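Citrate lyase, subunit 1 (Methanosaeta concilii, PDB 6HXI) probably catalyses the ATP-dependent conversion of citrate and coenzyme A into acetyl-CoA and oxaloacetate as part of ATP citrate lyase. Local coordinates at residues C[322-334]-C[358-372]. Sequence-based numbering, arbitrary orientation.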
ATOM      1  N   LEU C 322     -52.984  17.297 -11.607  1.00 62.42           N
ATOM      2  CA  LEU C 322     -53.079  17.409 -13.064  1.00 63.35           C
ATOM      3  C   LEU C 322     -53.947  16.325 -13.652  1.00 66.73           C
ATOM      4  O   LEU C 322     -54.806  16.634 -14.468  1.00 67.43           O
ATOM      5  CB  LEU C 322     -51.705  17.438 -13.744  1.00 62.98           C
ATOM      6  CG  LEU C 322     -50.875  18.690 -13.498  1.00 65.92           C
ATOM      7  CD1 LEU C 322     -49.468  18.463 -13.876  1.00 65.65           C
ATOM      8  CD2 LEU C 322     -51.440  19.892 -14.221  1.00 67.91           C
ATOM      9  N   ASP C 323     -53.776  15.074 -13.190  1.00 62.37           N
ATOM     10  CA  ASP C 323     -54.569  13.927 -13.642  1.00 63.63           C
ATOM     11  C   ASP C 323     -56.054  14.207 -13.509  1.00 67.42           C
ATOM     12  O   ASP C 323     -56.761  14.163 -14.508  1.00 69.08           O
ATOM     13  CB  ASP C 323     -54.198  12.637 -12.874  1.00 64.69           C
ATOM     14  CG  ASP C 323     -54.984  11.402 -13.292  1.00 78.13           C
ATOM     15  OD1 ASP C 323     -55.371  11.315 -14.481  1.00 82.03           O
ATOM     16  OD2 ASP C 323     -55.205  10.522 -12.437  1.00 84.25           O
ATOM     17  N   LEU C 324     -56.507  14.528 -12.283  1.00 62.82           N
ATOM     18  CA  LEU C 324     -57.898  14.812 -11.917  1.00 63.21           C
ATOM     19  C   LEU C 324     -58.513  16.000 -12.669  1.00 69.74           C
ATOM     20  O   LEU C 324     -59.715  16.003 -12.931  1.00 71.13           O
ATOM     21  CB  LEU C 324     -57.999  15.045 -10.406  1.00 61.09           C
ATOM     22  CG  LEU C 324     -57.790  13.832  -9.503  1.00 63.51           C
ATOM     23  CD1 LEU C 324     -57.306  14.271  -8.124  1.00 61.15           C
ATOM     24  CD2 LEU C 324     -59.059  13.004  -9.396  1.00 65.16           C
ATOM     25  N   MET C 325     -57.683  16.999 -12.994  1.00 66.31           N
ATOM     26  CA  MET C 325     -58.008  18.237 -13.700  1.00 67.08           C
ATOM     27  C   MET C 325     -58.161  18.047 -15.234  1.00 72.45           C
ATOM     28  O   MET C 325     -58.754  18.902 -15.896  1.00 73.24           O
ATOM     29  CB  MET C 325     -56.865  19.220 -13.434  1.00 67.86           C
ATOM     30  CG  MET C 325     -57.238  20.652 -13.564  1.00 72.11           C
ATOM     31  SD  MET C 325     -55.899  21.722 -12.994  1.00 73.98           S
ATOM     32  CE  MET C 325     -56.648  23.305 -13.323  1.00 71.68           C
ATOM     33  N   THR C 326     -57.594  16.964 -15.792  1.00 68.99           N
ATOM     34  CA  THR C 326     -57.558  16.704 -17.236  1.00 71.01           C
ATOM     35  C   THR C 326     -58.475  15.544 -17.688  1.00 80.02           C
ATOM     36  O   THR C 326     -58.425  15.126 -18.853  1.00 81.84           O
ATOM     37  CB  THR C 326     -56.110  16.502 -17.693  1.00 74.84           C
ATOM     38  OG1 THR C 326     -55.545  15.383 -17.008  1.00 74.56           O
ATOM     39  CG2 THR C 326     -55.243  17.757 -17.505  1.00 69.25           C
ATOM     40  N   ARG C 327     -59.325  15.047 -16.776  1.00 77.32           N
ATOM     41  CA  ARG C 327     -60.268  13.977 -17.059  1.00 79.30           C
ATOM     42  C   ARG C 327     -61.445  14.517 -17.876  1.00 88.37           C
ATOM     43  O   ARG C 327     -61.756  13.969 -18.933  1.00 90.06           O
ATOM     44  CB  ARG C 327     -60.729  13.312 -15.756  1.00 76.85           C
ATOM     45  CG  ARG C 327     -59.638  12.436 -15.156  1.00 81.66           C
ATOM     46  CD  ARG C 327     -59.898  12.058 -13.715  1.00 79.69           C
ATOM     47  NE  ARG C 327     -58.783  11.281 -13.172  1.00 72.35           N
ATOM     48  CZ  ARG C 327     -58.883  10.403 -12.178  1.00 84.35           C
ATOM     49  NH1 ARG C 327     -60.058  10.162 -11.607  1.00 58.86           N
ATOM     50  NH2 ARG C 327     -57.808   9.750 -11.755  1.00 81.23           N
ATOM     51  N   SER C 328     -62.046  15.630 -17.415  1.00 86.60           N
ATOM     52  CA  SER C 328     -63.178  16.295 -18.057  1.00 89.33           C
ATOM     53  C   SER C 328     -62.753  17.586 -18.765  1.00 95.23           C
ATOM     54  O   SER C 328     -61.896  18.317 -18.264  1.00 92.95           O
ATOM     55  CB  SER C 328     -64.248  16.610 -17.019  1.00 93.28           C
ATOM     56  OG  SER C 328     -65.450  17.087 -17.605  1.00106.18           O
ATOM     57  N   LYS C 329     -63.362  17.865 -19.927  1.00 96.09           N
ATOM     58  CA  LYS C 329     -63.109  19.076 -20.706  1.00 97.39           C
ATOM     59  C   LYS C 329     -64.231  20.069 -20.407  1.00102.73           C
ATOM     60  O   LYS C 329     -65.411  19.769 -20.634  1.00104.28           O
ATOM     61  CB  LYS C 329     -62.992  18.755 -22.207  1.00102.87           C
ATOM     62  CG  LYS C 329     -62.464  19.913 -23.050  1.00120.49           C
ATOM     63  CD  LYS C 329     -62.086  19.456 -24.454  1.00133.28           C
ATOM     64  CE  LYS C 329     -61.838  20.617 -25.384  1.00144.48           C
ATOM     65  NZ  LYS C 329     -61.065  20.200 -26.581  1.00153.60           N
ATOM     66  N   ASN C 330     -63.857  21.235 -19.858  1.00 98.17           N
ATOM     67  CA  ASN C 330     -64.805  22.255 -19.431  1.00 98.91           C
ATOM     68  C   ASN C 330     -64.717  23.573 -20.219  1.00104.28           C
ATOM     69  O   ASN C 330     -63.622  24.143 -20.298  1.00102.87           O
ATOM     70  CB  ASN C 330     -64.601  22.525 -17.932  1.00 97.51           C
ATOM     71  CG  ASN C 330     -65.759  23.175 -17.219  1.00126.46           C
ATOM     72  OD1 ASN C 330     -65.698  24.345 -16.821  1.00119.60           O
ATOM     73  ND2 ASN C 330     -66.802  22.401 -16.951  1.00123.03           N
ATOM     74  N   PRO C 331     -65.858  24.109 -20.756  1.00102.76           N
ATOM     75  CA  PRO C 331     -65.813  25.446 -21.389  1.00103.45           C
ATOM     76  C   PRO C 331     -65.508  26.495 -20.306  1.00104.84           C
ATOM     77  O   PRO C 331     -65.759  26.232 -19.123  1.00103.48           O
ATOM     78  CB  PRO C 331     -67.207  25.613 -21.993  1.00108.27           C
ATOM     79  CG  PRO C 331     -68.079  24.718 -21.212  1.00112.79           C
ATOM     80  CD  PRO C 331     -67.237  23.578 -20.715  1.00106.12           C
ATOM     81  N   ASN C 332     -64.925  27.655 -20.703  1.00 99.46           N
ATOM     82  CA  ASN C 332     -64.374  28.747 -19.859  1.00 95.83           C
ATOM     83  C   ASN C 332     -62.964  28.304 -19.399  1.00 92.28           C
ATOM     84  O   ASN C 332     -62.234  29.083 -18.780  1.00 90.38           O
ATOM     85  CB  ASN C 332     -65.230  29.120 -18.602  1.00 96.14           C
ATOM     86  CG  ASN C 332     -66.741  29.203 -18.714  1.00119.97           C
ATOM     87  OD1 ASN C 332     -67.445  29.077 -17.702  1.00110.98           O
ATOM     88  ND2 ASN C 332     -67.281  29.434 -19.910  1.00115.43           N
ATOM     89  N   GLY C 333     -62.611  27.055 -19.721  1.00 84.71           N
ATOM     90  CA  GLY C 333     -61.360  26.416 -19.344  1.00 80.41           C
ATOM     91  C   GLY C 333     -61.371  26.012 -17.887  1.00 78.96           C
ATOM     92  O   GLY C 333     -62.435  25.834 -17.286  1.00 78.69           O
ATOM     93  N   LYS C 334     -60.176  25.866 -17.318  1.00 71.47           N
ATOM     94  CA  LYS C 334     -59.945  25.537 -15.914  1.00 67.84           C
ATOM     95  C   LYS C 334     -58.770  26.369 -15.421  1.00 68.35           C
ATOM     96  O   LYS C 334     -57.894  26.704 -16.211  1.00 67.71           O
ATOM     97  CB  LYS C 334     -59.682  24.034 -15.720  1.00 68.79           C
ATOM     98  CG  LYS C 334     -60.964  23.225 -15.660  1.00 76.76           C
ATOM     99  CD  LYS C 334     -60.726  21.738 -15.641  1.00 77.87           C
ATOM    100  CE  LYS C 334     -62.052  21.019 -15.556  1.00 77.71           C
ATOM    101  NZ  LYS C 334     -61.905  19.557 -15.739  1.00 80.61           N
ATOM    102  N   ALA C 358     -43.990  17.702 -13.675  1.00 63.04           N
ATOM    103  CA  ALA C 358     -45.340  17.186 -13.872  1.00 63.94           C
ATOM    104  C   ALA C 358     -46.050  17.958 -14.980  1.00 67.85           C
ATOM    105  O   ALA C 358     -46.635  17.320 -15.856  1.00 68.79           O
ATOM    106  CB  ALA C 358     -46.129  17.253 -12.586  1.00 63.45           C
ATOM    107  N   LEU C 359     -45.941  19.318 -14.984  1.00 62.35           N
ATOM    108  CA  LEU C 359     -46.547  20.187 -16.000  1.00 63.20           C
ATOM    109  C   LEU C 359     -46.026  19.881 -17.402  1.00 70.20           C
ATOM    110  O   LEU C 359     -46.817  19.883 -18.348  1.00 70.81           O
ATOM    111  CB  LEU C 359     -46.383  21.678 -15.667  1.00 62.14           C
ATOM    112  CG  LEU C 359     -47.188  22.215 -14.480  1.00 65.15           C
ATOM    113  CD1 LEU C 359     -46.657  23.558 -14.032  1.00 65.04           C
ATOM    114  CD2 LEU C 359     -48.663  22.330 -14.801  1.00 65.77           C
ATOM    115  N   GLU C 360     -44.711  19.565 -17.520  1.00 67.09           N
ATOM    116  CA  GLU C 360     -44.047  19.163 -18.768  1.00 68.47           C
ATOM    117  C   GLU C 360     -44.683  17.883 -19.305  1.00 73.22           C
ATOM    118  O   GLU C 360     -44.927  17.783 -20.509  1.00 75.45           O
ATOM    119  CB  GLU C 360     -42.547  18.920 -18.535  1.00 69.33           C
ATOM    120  CG  GLU C 360     -41.672  20.148 -18.731  1.00 82.54           C
ATOM    121  CD  GLU C 360     -40.209  19.971 -18.362  1.00115.01           C
ATOM    122  OE1 GLU C 360     -39.914  19.734 -17.166  1.00103.61           O
ATOM    123  OE2 GLU C 360     -39.353  20.124 -19.262  1.00120.57           O
ATOM    124  N   GLU C 361     -44.952  16.908 -18.408  1.00 67.56           N
ATOM    125  CA  GLU C 361     -45.554  15.619 -18.749  1.00 68.38           C
ATOM    126  C   GLU C 361     -47.011  15.713 -19.165  1.00 72.74           C
ATOM    127  O   GLU C 361     -47.451  14.928 -20.008  1.00 74.24           O
ATOM    128  CB  GLU C 361     -45.378  14.607 -17.609  1.00 68.76           C
ATOM    129  CG  GLU C 361     -44.191  13.694 -17.854  1.00 82.92           C
ATOM    130  CD  GLU C 361     -43.941  12.650 -16.787  1.00108.01           C
ATOM    131  OE1 GLU C 361     -44.854  11.834 -16.521  1.00101.04           O
ATOM    132  OE2 GLU C 361     -42.813  12.625 -16.240  1.00103.23           O
ATOM    133  N   TYR C 362     -47.758  16.659 -18.571  1.00 68.17           N
ATOM    134  CA  TYR C 362     -49.175  16.890 -18.852  1.00 68.54           C
ATOM    135  C   TYR C 362     -49.429  17.962 -19.931  1.00 72.40           C
ATOM    136  O   TYR C 362     -50.577  18.353 -20.114  1.00 72.50           O
ATOM    137  CB  TYR C 362     -49.940  17.202 -17.549  1.00 68.12           C
ATOM    138  CG  TYR C 362     -50.424  15.952 -16.852  1.00 69.88           C
ATOM    139  CD1 TYR C 362     -49.586  15.232 -16.007  1.00 70.92           C
ATOM    140  CD2 TYR C 362     -51.711  15.465 -17.064  1.00 71.98           C
ATOM    141  CE1 TYR C 362     -50.017  14.059 -15.388  1.00 71.95           C
ATOM    142  CE2 TYR C 362     -52.153  14.294 -16.451  1.00 72.71           C
ATOM    143  CZ  TYR C 362     -51.301  13.594 -15.617  1.00 79.36           C
ATOM    144  OH  TYR C 362     -51.728  12.438 -15.013  1.00 83.56           O
ATOM    145  N   GLN C 363     -48.371  18.380 -20.675  1.00 68.93           N
ATOM    146  CA  GLN C 363     -48.365  19.385 -21.756  1.00 70.43           C
ATOM    147  C   GLN C 363     -49.535  19.274 -22.752  1.00 77.31           C
ATOM    148  O   GLN C 363     -50.192  20.287 -23.008  1.00 77.74           O
ATOM    149  CB  GLN C 363     -47.019  19.356 -22.508  1.00 72.37           C
ATOM    150  CG  GLN C 363     -46.875  20.387 -23.625  1.00 88.12           C
ATOM    151  CD  GLN C 363     -45.596  20.203 -24.405  1.00112.45           C
ATOM    152  OE1 GLN C 363     -44.667  21.007 -24.306  1.00105.67           O
ATOM    153  NE2 GLN C 363     -45.524  19.149 -25.215  1.00110.94           N
ATOM    154  N   GLN C 364     -49.776  18.067 -23.320  1.00 75.16           N
ATOM    155  CA  GLN C 364     -50.850  17.838 -24.295  1.00 77.59           C
ATOM    156  C   GLN C 364     -52.235  17.988 -23.645  1.00 80.83           C
ATOM    157  O   GLN C 364     -53.089  18.718 -24.169  1.00 81.63           O
ATOM    158  CB  GLN C 364     -50.696  16.466 -24.967  1.00 80.56           C
ATOM    159  CG  GLN C 364     -51.334  16.394 -26.356  1.00100.18           C
ATOM    160  CD  GLN C 364     -51.585  14.982 -26.815  1.00121.09           C
ATOM    161  OE1 GLN C 364     -50.673  14.145 -26.883  1.00114.26           O
ATOM    162  NE2 GLN C 364     -52.828  14.700 -27.181  1.00118.14           N
ATOM    163  N   LYS C 365     -52.434  17.314 -22.490  1.00 75.24           N
ATOM    164  CA  LYS C 365     -53.661  17.346 -21.689  1.00 74.50           C
ATOM    165  C   LYS C 365     -53.968  18.748 -21.119  1.00 79.20           C
ATOM    166  O   LYS C 365     -55.142  19.068 -20.939  1.00 79.50           O
ATOM    167  CB  LYS C 365     -53.613  16.290 -20.575  1.00 73.81           C
ATOM    168  CG  LYS C 365     -54.338  15.012 -20.939  1.00 71.64           C
ATOM    169  CD  LYS C 365     -53.922  13.833 -20.063  1.00 78.49           C
ATOM    170  CE  LYS C 365     -54.596  12.554 -20.526  1.00 89.22           C
ATOM    171  NZ  LYS C 365     -54.072  11.340 -19.844  1.00 84.48           N
ATOM    172  N   LEU C 366     -52.927  19.581 -20.870  1.00 75.42           N
ATOM    173  CA  LEU C 366     -53.061  20.955 -20.371  1.00 75.16           C
ATOM    174  C   LEU C 366     -53.632  21.892 -21.443  1.00 82.49           C
ATOM    175  O   LEU C 366     -54.511  22.696 -21.126  1.00 82.69           O
ATOM    176  CB  LEU C 366     -51.715  21.516 -19.880  1.00 73.43           C
ATOM    177  CG  LEU C 366     -51.242  21.114 -18.487  1.00 75.50           C
ATOM    178  CD1 LEU C 366     -49.768  21.362 -18.337  1.00 73.49           C
ATOM    179  CD2 LEU C 366     -51.980  21.865 -17.410  1.00 78.34           C
ATOM    180  N   GLN C 367     -53.118  21.803 -22.699  1.00 81.13           N
ATOM    181  CA  GLN C 367     -53.556  22.617 -23.843  1.00 83.51           C
ATOM    182  C   GLN C 367     -54.992  22.268 -24.231  1.00 90.35           C
ATOM    183  O   GLN C 367     -55.821  23.168 -24.395  1.00 90.89           O
ATOM    184  CB  GLN C 367     -52.612  22.438 -25.051  1.00 86.29           C
ATOM    185  CG  GLN C 367     -51.193  22.979 -24.830  1.00100.86           C
ATOM    186  CD  GLN C 367     -50.184  22.541 -25.874  1.00118.56           C
ATOM    187  OE1 GLN C 367     -49.357  23.333 -26.330  1.00113.66           O
ATOM    188  NE2 GLN C 367     -50.177  21.263 -26.235  1.00111.05           N
ATOM    189  N   GLU C 368     -55.280  20.954 -24.337  1.00 88.44           N
ATOM    190  CA  GLU C 368     -56.583  20.389 -24.688  1.00 90.88           C
ATOM    191  C   GLU C 368     -57.694  20.732 -23.693  1.00 94.90           C
ATOM    192  O   GLU C 368     -58.843  20.840 -24.107  1.00 96.61           O
ATOM    193  CB  GLU C 368     -56.481  18.866 -24.889  1.00 93.06           C
ATOM    194  CG  GLU C 368     -55.824  18.471 -26.207  1.00107.82           C
ATOM    195  CD  GLU C 368     -55.372  17.030 -26.368  1.00128.74           C
ATOM    196  OE1 GLU C 368     -55.621  16.209 -25.455  1.00131.77           O
ATOM    197  OE2 GLU C 368     -54.755  16.725 -27.413  1.00115.83           O
ATOM    198  N   ALA C 369     -57.360  20.916 -22.395  1.00 89.70           N
ATOM    199  CA  ALA C 369     -58.348  21.247 -21.362  1.00 88.97           C
ATOM    200  C   ALA C 369     -58.503  22.762 -21.080  1.00 93.94           C
ATOM    201  O   ALA C 369     -59.301  23.136 -20.209  1.00 93.36           O
ATOM    202  CB  ALA C 369     -58.052  20.483 -20.083  1.00 87.17           C
ATOM    203  N   ASP C 370     -57.781  23.626 -21.851  1.00 91.74           N
ATOM    204  CA  ASP C 370     -57.801  25.104 -21.770  1.00 91.95           C
ATOM    205  C   ASP C 370     -57.454  25.600 -20.356  1.00 92.14           C
ATOM    206  O   ASP C 370     -58.089  26.510 -19.814  1.00 91.83           O
ATOM    207  CB  ASP C 370     -59.143  25.679 -22.304  1.00 96.91           C
ATOM    208  CG  ASP C 370     -59.136  27.149 -22.705  1.00114.89           C
ATOM    209  OD1 ASP C 370     -58.157  27.586 -23.355  1.00117.49           O
ATOM    210  OD2 ASP C 370     -60.148  27.843 -22.439  1.00122.01           O
ATOM    211  N   ILE C 371     -56.429  24.973 -19.766  1.00 85.86           N
ATOM    212  CA  ILE C 371     -55.964  25.265 -18.415  1.00 82.41           C
ATOM    213  C   ILE C 371     -55.015  26.475 -18.415  1.00 83.79           C
ATOM    214  O   ILE C 371     -54.136  26.578 -19.276  1.00 83.70           O
ATOM    215  CB  ILE C 371     -55.383  23.986 -17.735  1.00 83.77           C
ATOM    216  CG1 ILE C 371     -56.501  22.930 -17.519  1.00 85.14           C
ATOM    217  CG2 ILE C 371     -54.659  24.304 -16.414  1.00 81.79           C
ATOM    218  CD1 ILE C 371     -56.046  21.501 -17.116  1.00 92.52           C
ATOM    219  N   GLU C 372     -55.247  27.405 -17.458  1.00 77.95           N
ATOM    220  CA  GLU C 372     -54.473  28.623 -17.212  1.00 76.23           C
ATOM    221  C   GLU C 372     -53.831  28.506 -15.829  1.00 75.10           C
ATOM    222  O   GLU C 372     -54.529  28.229 -14.850  1.00 74.85           O
ATOM    223  CB  GLU C 372     -55.367  29.867 -17.295  1.00 78.91           C
ATOM    224  CG  GLU C 372     -55.739  30.255 -18.713  1.00 91.52           C
ATOM    225  CD  GLU C 372     -57.028  31.042 -18.841  1.00118.74           C
ATOM    226  OE1 GLU C 372     -57.334  31.851 -17.935  1.00 96.39           O
ATOM    227  OE2 GLU C 372     -57.724  30.863 -19.868  1.00129.92           O
TER
HETATM  228  O   HOH W   1     -53.787  10.199 -17.309  1.00 66.87           O
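Leu322, late in helix 311-325, lays its CB over the broad, flat face of the Tyr362 ring, a CH-pi contact 3.8 Å from the ring centroid and 14° off the normal. With CG anti to the carbonyl carbon (chi1 -69°), chi2 near 165° sends CD1 to Ala358 and CD2 to both Leu359 CD2 and Leu366 CD2. A branched leucine thus fills the angle where helix 348-361 gives way to helix 363-368. Beside it, Met325 CE, on a slim chain suited to this depth, meets Ile371 CG2 tip to tip. Thr326, methyl and hydroxyl on one carbon, suits the border with the polar side: CG2 touches Lys365 CB and Ile371 CD1, while OG1 lies at the ring edge, 3.6 Å from Tyr362 CE2. Cutting Tyr362 back to an alanine would probably open a gap beneath Leu322 CB and leave Thr326 OG1 without its aromatic neighbour.

Toward solvent the contact loosens: a water accepts from Lys365 NZ at 2.8 Å and donates weakly to Asp323 OD1.

Beyond the Schellman motif at Asp370, parallel strands pair: Glu372 N donates to Lys334 O at 3.0 Å, whereas Lys334 N to Asp370 O is weak. Glycine suits position Gly333, where phi is positive and a CB would strike Asp370 O. Buried Lys334 NZ binds Met325 O and Ser328 O. Apolar packing therefore joins the helices, backbone bonds the strands, and carbonyls probably stabilise the buried ammonium.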